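Local coordinates for protein neutral proteinase inhibitor ScNPI (PDB 4HWX) that inhibits proteinases as a secreted homodimer of the Streptomyces subtilisin inhibitor family, probably targeting serine peptidases and a second peptidase class, at residues 17-20 and 21-24; 96-99 and 100-103. All coordinates share one frame; numbering follows the deposited sequence.

Contact 1: residues 17-20 and 21-24; sequences SGEP and TDTV
Ser17 begins the approach to Asp22: its backbone N lies 3.2 Å from Asp22 OD2, but at an angle too poor for a hydrogen bond. Gly18 makes the first real bond. Its N donates to Asp22 OD2 over 2.8 Å, and the oxygen is met nearly along its own C-O direction. A side chain on Gly18 would jam against the carbonyl O of Ser17 at these backbone angles. Glu19 N donates to the same Asp22 OD2, also at 2.8 Å, but from above the carboxylate plane, 60° out of it. Two successive backbone amides thus grip one oxygen and fix the turn of the carboxylate. Asp22 CG stands beside its own backbone N (chi1 -73°), which turns the carboxylate toward the Gly18 and Glu19 amides, inside the hairpin loop between strands 8-15 and 23-32. Glu19 also opens a type I beta turn that ends at Asp22. Its O accepts from Asp22 N at 2.9 Å. The Glu19 side chain bends at chi2 and leads away. Its OE2 stays 5.7 Å from Asp22 OD2, so the like charges stay apart, though Glu19 CB touches that carboxylate. Pro20 takes the second position and Thr21 the third.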
loop_
_atom_site.group_PDB
_atom_site.type_symbol
_atom_site.label_atom_id
_atom_site.label_comp_id
_atom_site.label_asym_id
_atom_site.label_seq_id
_atom_site.Cartn_x
_atom_site.Cartn_y
_atom_site.Cartn_z
ATOM N N SER A 17 -12.609 2.756 13.596
ATOM C CA SER A 17 -12.232 4.126 13.205
ATOM C C SER A 17 -10.792 4.255 12.656
ATOM O O SER A 17 -10.373 5.361 12.320
ATOM C CB SER A 17 -12.406 5.067 14.396
ATOM O OG SER A 17 -13.776 5.154 14.760
ATOM N N GLY A 18 -10.070 3.143 12.555
ATOM C CA GLY A 18 -8.702 3.141 12.044
ATOM C C GLY A 18 -7.614 3.115 13.105
ATOM O O GLY A 18 -6.504 3.612 12.876
ATOM N N GLU A 19 -7.918 2.535 14.266
ATOM C CA GLU A 19 -6.949 2.359 15.354
ATOM C C GLU A 19 -5.977 1.247 14.945
ATOM O O GLU A 19 -6.444 0.275 14.347
ATOM C CB GLU A 19 -7.657 2.020 16.683
ATOM C CG GLU A 19 -8.605 3.092 17.196
ATOM C CD GLU A 19 -7.940 4.373 17.661
ATOM O OE1 GLU A 19 -7.600 4.465 18.862
ATOM O OE2 GLU A 19 -7.768 5.290 16.825
ATOM N N PRO A 20 -4.649 1.334 15.246
ATOM C CA PRO A 20 -3.713 0.263 14.821
ATOM C C PRO A 20 -4.152 -1.157 15.200
ATOM O O PRO A 20 -3.736 -2.113 14.551
ATOM C CB PRO A 20 -2.398 0.623 15.539
ATOM C CG PRO A 20 -2.768 1.687 16.556
ATOM C CD PRO A 20 -3.929 2.412 15.951
ATOM N N THR A 21 -5.015 -1.269 16.224
ATOM C CA THR A 21 -5.594 -2.486 16.795
ATOM C C THR A 21 -6.693 -3.102 15.904
ATOM O O THR A 21 -6.817 -4.328 15.855
ATOM C CB THR A 21 -6.221 -2.130 18.161
ATOM O OG1 THR A 21 -5.444 -1.118 18.809
ATOM C CG2 THR A 21 -6.398 -3.339 19.070
ATOM N N ASP A 22 -7.520 -2.241 15.262
ATOM C CA ASP A 22 -8.702 -2.589 14.466
ATOM C C ASP A 22 -8.474 -3.713 13.457
ATOM O O ASP A 22 -7.423 -3.792 12.820
ATOM C CB ASP A 22 -9.234 -1.354 13.731
ATOM C CG ASP A 22 -9.931 -0.315 14.590
ATOM O OD1 ASP A 22 -10.382 -0.663 15.701
ATOM O OD2 ASP A 22 -10.075 0.831 14.128
ATOM N N THR A 23 -9.489 -4.571 13.317
ATOM C CA THR A 23 -9.519 -5.705 12.397
ATOM C C THR A 23 -9.673 -5.223 10.950
ATOM O O THR A 23 -10.587 -4.452 10.635
ATOM C CB THR A 23 -10.673 -6.640 12.802
ATOM O OG1 THR A 23 -10.401 -7.145 14.111
ATOM C CG2 THR A 23 -10.881 -7.800 11.826
ATOM N N VAL A 24 -8.798 -5.713 10.070
ATOM C CA VAL A 24 -8.852 -5.408 8.641
ATOM C C VAL A 24 -9.781 -6.455 8.050
ATOM O O VAL A 24 -9.469 -7.636 8.114
ATOM C CB VAL A 24 -7.440 -5.392 7.989
ATOM C CG1 VAL A 24 -7.521 -5.118 6.485
ATOM C CG2 VAL A 24 -6.523 -4.376 8.677
#

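Contact 2: residues 96-99 and 100-103; sequences FSNT and CVMS
Met102 lays its backbone CA, rather than the end of its side chain, over one face of the Phe96 ring. This CH-pi contact puts Met102 CA 3.7 Å from the centroid of the Phe96 ring, 20° off the ring normal. It lies where strand 88-96 turns into helix 99-105, with Asn98 as the N-cap. The extended Met102 side chain crosses that of Phe96 at about a right angle. Its CB comes within 3.5 Å of Phe96 CD2. Met102 SD stands oblique to the same ring, a Met-aromatic contact at 5.1 Å from the Phe96 centroid. Val77 and Val79 of strand 77-82 touch both side chains, so the pair packs the helix against the sheet. With an alanine in place of Phe96, a gap would probably open beneath Met102, and its CA and sulfur would lose their aromatic partner. At the cap, Asn98 CG sits between its own backbone N and carbonyl carbon (chi1 58°), which brings OD1 round to the first turn. Asn98 ND2 is held by the carbonyls of Pro71 and Tyr73. The helix then closes with backbone bonds from Met102 N to Asn98 O and from Ser103 N to Thr99 O. Cys100 ties this turn to Cys70 through a disulfide. The capping bond itself runs from Val101 N to Asn98 OD1 at 3.0 Å, nearly straight at 166°, while Val101 CG2 rests 3.3 Å from the same oxygen.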
loop_
_atom_site.group_PDB
_atom_site.type_symbol
_atom_site.label_atom_id
_atom_site.label_comp_id
_atom_site.label_asym_id
_atom_site.label_seq_id
_atom_site.Cartn_x
_atom_site.Cartn_y
_atom_site.Cartn_z
ATOM N N PHE A 96 -16.533 6.078 7.881
ATOM C CA PHE A 96 -17.975 6.200 7.696
ATOM C C PHE A 96 -18.702 5.734 8.977
ATOM O O PHE A 96 -18.187 4.862 9.676
ATOM C CB PHE A 96 -18.435 5.384 6.478
ATOM C CG PHE A 96 -17.831 5.819 5.162
ATOM C CD1 PHE A 96 -18.382 6.879 4.439
ATOM C CD2 PHE A 96 -16.729 5.152 4.627
ATOM C CE1 PHE A 96 -17.826 7.278 3.217
ATOM C CE2 PHE A 96 -16.190 5.534 3.385
ATOM C CZ PHE A 96 -16.742 6.594 2.691
ATOM N N SER A 97 -19.914 6.287 9.252
ATOM C CA SER A 97 -20.771 5.977 10.422
ATOM C C SER A 97 -21.045 4.473 10.542
ATOM O O SER A 97 -21.040 3.935 11.644
ATOM C CB SER A 97 -22.111 6.714 10.293
ATOM O OG SER A 97 -21.930 8.112 10.174
ATOM N N ASN A 98 -21.322 3.816 9.398
ATOM C CA ASN A 98 -21.601 2.384 9.280
ATOM C C ASN A 98 -21.444 1.956 7.811
ATOM O O ASN A 98 -21.142 2.796 6.961
ATOM C CB ASN A 98 -23.003 2.029 9.841
ATOM C CG ASN A 98 -24.128 2.776 9.182
ATOM O OD1 ASN A 98 -24.228 2.824 7.961
ATOM N ND2 ASN A 98 -25.021 3.367 9.966
ATOM N N THR A 99 -21.622 0.658 7.523
ATOM C CA THR A 99 -21.444 0.130 6.163
ATOM C C THR A 99 -22.449 0.676 5.175
ATOM O O THR A 99 -22.083 0.871 4.008
ATOM C CB THR A 99 -21.481 -1.396 6.148
ATOM O OG1 THR A 99 -22.763 -1.832 6.610
ATOM C CG2 THR A 99 -20.344 -2.004 6.969
ATOM N N CYS A 100 -23.706 0.918 5.607
ATOM C CA CYS A 100 -24.721 1.470 4.708
ATOM C C CYS A 100 -24.281 2.865 4.224
ATOM O O CYS A 100 -24.395 3.169 3.038
ATOM C CB CYS A 100 -26.087 1.525 5.392
ATOM S SG CYS A 100 -27.423 2.112 4.309
ATOM N N VAL A 101 -23.829 3.721 5.153
ATOM C CA VAL A 101 -23.371 5.097 4.861
ATOM C C VAL A 101 -22.129 5.047 3.926
ATOM O O VAL A 101 -22.026 5.823 2.969
ATOM C CB VAL A 101 -23.093 5.917 6.158
ATOM C CG1 VAL A 101 -22.552 7.316 5.820
ATOM C CG2 VAL A 101 -24.361 6.034 7.014
ATOM N N MET A 102 -21.246 4.093 4.169
ATOM C CA MET A 102 -20.074 3.886 3.321
ATOM C C MET A 102 -20.493 3.591 1.891
ATOM O O MET A 102 -20.023 4.269 0.964
ATOM C CB MET A 102 -19.209 2.739 3.863
ATOM C CG MET A 102 -18.117 2.356 2.894
ATOM S SD MET A 102 -16.996 1.114 3.568
ATOM C CE MET A 102 -16.368 0.396 1.962
ATOM N N SER A 103 -21.403 2.609 1.723
ATOM C CA SER A 103 -21.914 2.215 0.402
ATOM C C SER A 103 -22.576 3.406 -0.311
ATOM O O SER A 103 -22.287 3.645 -1.505
ATOM C CB SER A 103 -22.885 1.042 0.521
ATOM O OG SER A 103 -23.447 0.723 -0.741
#

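How the contacts relate
Both are local contacts beside strands of one antiparallel sheet, the first a hairpin turn and the second a helix N-terminus. Contact 1 is a surface contact in the loop joining strands 8-15 and 23-32. Contact 2 is partly buried, where strand 88-96 hands over to helix 99-105. In each, a side-chain oxygen accepts from backbone N-H: from Gly18 and Glu19 at Asp22, from Val101 at Asn98. At 17-24 the acceptor is a carboxylate and the contact is polar. At 96-103 it is a neutral amide, and an aromatic and a methionine add a hydrophobic layer. Their centres are 16 Å apart and they do not touch. Thr95, just before contact 2, makes a weak hydrogen bond to Ser17 O.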